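Local coordinates for glycoside hydrolase family 5 (Aspergillus oryzae, PDB 6LA0), which acts as a glycoside hydrolase family 5 rutinosidase, releasing the disaccharide rutinose from flavonoid glycosides such as rutin, and may also act as an exo-1,3-beta-glucanase, at residues A[18-23]-A[328-333]. Numbering follows the deposited sequence.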
# COMPACT_ATOMS: atom_id res chain seq x y z
N LYS A 18 7.24 10.74 12.28
CA LYS A 18 5.84 10.34 12.24
C LYS A 18 5.13 11.10 11.11
O LYS A 18 5.46 12.25 10.83
CB LYS A 18 5.13 10.63 13.57
CG LYS A 18 5.75 9.94 14.79
CD LYS A 18 4.96 10.30 16.06
CE LYS A 18 4.66 9.08 16.93
NZ LYS A 18 3.92 9.43 18.18
N ALA A 19 4.13 10.47 10.50
CA ALA A 19 3.39 11.17 9.45
C ALA A 19 1.99 10.57 9.30
O ALA A 19 1.76 9.40 9.60
CB ALA A 19 4.13 11.11 8.11
N ASN A 20 1.06 11.40 8.81
CA ASN A 20 -0.30 10.97 8.50
C ASN A 20 -0.59 11.25 7.04
O ASN A 20 -0.26 12.33 6.54
CB ASN A 20 -1.33 11.69 9.38
CG ASN A 20 -1.17 11.36 10.85
OD1 ASN A 20 -1.31 10.20 11.25
ND2 ASN A 20 -0.87 12.37 11.66
N GLY A 21 -1.17 10.28 6.35
CA GLY A 21 -1.42 10.48 4.93
C GLY A 21 -2.40 9.48 4.35
O GLY A 21 -3.26 8.94 5.05
N VAL A 22 -2.27 9.27 3.04
CA VAL A 22 -3.16 8.37 2.31
C VAL A 22 -2.34 7.52 1.35
O VAL A 22 -1.20 7.83 1.01
CB VAL A 22 -4.23 9.16 1.52
CG1 VAL A 22 -5.04 10.06 2.45
CG2 VAL A 22 -3.59 9.96 0.38
N ASN A 23 -2.95 6.40 0.94
CA ASN A 23 -2.53 5.66 -0.24
C ASN A 23 -3.11 6.29 -1.50
O ASN A 23 -4.21 6.85 -1.49
CB ASN A 23 -3.02 4.22 -0.17
CG ASN A 23 -2.24 3.38 0.78
OD1 ASN A 23 -1.22 2.80 0.41
ND2 ASN A 23 -2.69 3.32 2.03
N GLN A 328 4.07 5.00 14.22
CA GLN A 328 4.65 6.21 13.59
C GLN A 328 3.62 6.91 12.68
O GLN A 328 4.02 7.75 11.94
CB GLN A 328 5.93 5.89 12.82
CG GLN A 328 6.92 5.05 13.62
CD GLN A 328 7.35 5.71 14.91
OE1 GLN A 328 7.87 6.81 14.91
NE2 GLN A 328 7.14 5.03 16.01
N GLY A 329 2.35 6.53 12.75
CA GLY A 329 1.35 7.16 11.91
C GLY A 329 0.66 6.17 10.99
O GLY A 329 0.80 4.96 11.16
N SER A 330 -0.04 6.68 9.97
CA SER A 330 -0.90 5.82 9.17
C SER A 330 -1.13 6.43 7.79
O SER A 330 -1.00 7.64 7.59
CB SER A 330 -2.26 5.60 9.87
OG SER A 330 -2.98 6.81 9.89
N CYS A 331 -1.48 5.56 6.84
CA CYS A 331 -1.96 5.98 5.52
C CYS A 331 -3.32 5.34 5.28
O CYS A 331 -3.44 4.11 5.27
CB CYS A 331 -1.01 5.55 4.40
SG CYS A 331 0.46 6.60 4.22
N TYR A 332 -4.34 6.16 5.01
CA TYR A 332 -5.67 5.61 4.77
C TYR A 332 -5.75 4.96 3.40
O TYR A 332 -5.11 5.40 2.44
CB TYR A 332 -6.73 6.72 4.90
CG TYR A 332 -8.13 6.21 5.13
CD1 TYR A 332 -8.61 5.95 6.43
CD2 TYR A 332 -9.00 5.99 4.06
CE1 TYR A 332 -9.90 5.48 6.64
CE2 TYR A 332 -10.30 5.52 4.27
CZ TYR A 332 -10.74 5.27 5.55
OH TYR A 332 -12.04 4.80 5.73
N TRP A 333 -6.54 3.88 3.30
CA TRP A 333 -6.91 3.29 2.02
C TRP A 333 -8.35 3.69 1.71
O TRP A 333 -9.28 3.13 2.29
CB TRP A 333 -6.77 1.77 2.03
CG TRP A 333 -6.87 1.20 0.64
CD1 TRP A 333 -8.02 0.93 -0.06
CD2 TRP A 333 -5.78 0.89 -0.24
NE1 TRP A 333 -7.70 0.46 -1.32
CE2 TRP A 333 -6.34 0.42 -1.45
CE3 TRP A 333 -4.38 0.96 -0.12
CZ2 TRP A 333 -5.56 0.03 -2.53
CZ3 TRP A 333 -3.61 0.56 -1.20
CH2 TRP A 333 -4.20 0.11 -2.39
O HOH W 1 -2.21 7.84 12.32
O HOH W 2 -4.26 7.64 7.66
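N23 and W333 mark the tight end of this parallel strand pairing. The amide carbon CG of N23 lies 3.4 Å from CE3 of the W333 indole, in van der Waals contact. Amide and indole planes are 49° apart, so the two groups meet obliquely instead of stacking. Y332 O receives two bonds from N23: the backbone N at 2.8 Å, with an essentially straight N-H...O angle of 179°, and a weak one from ND2 at 3.2 Å. A chi1 of -75° swings the N23 amide beside its own backbone N, where both donors can converge on that carbonyl. G297 O, bonded to ND2, and R89 NH1, bonded to OD1, fix the amide's rotation.

Mid-strand, G21 N bonds to S330 O at 2.9 Å, while G21 O accepts Y332 N at 3.0 Å and also a bond from a water. That water donates to S330 OG as well. A second water accepts from S330 OG and donates to N20 OD1 over 2.7 Å, so solvent spans the gap between two side chains on the same sheet face. On the other face C331 SG packs against the backbone, 3.8 Å from V22 O, with V87 and R89 of strand 87-92 and F295 of strand 294-303 next to C331.

Toward K18 and Q328 the pairing slackens: S330 N to A19 O stretches to 3.3 Å, and both terminal side chains are partly exposed. K18 NZ turns to Y324 O. Joining the chain's first strand, 19-23, to its last, 329-332, closes the (beta/alpha)8 TIM barrel of family 5 glycosidases.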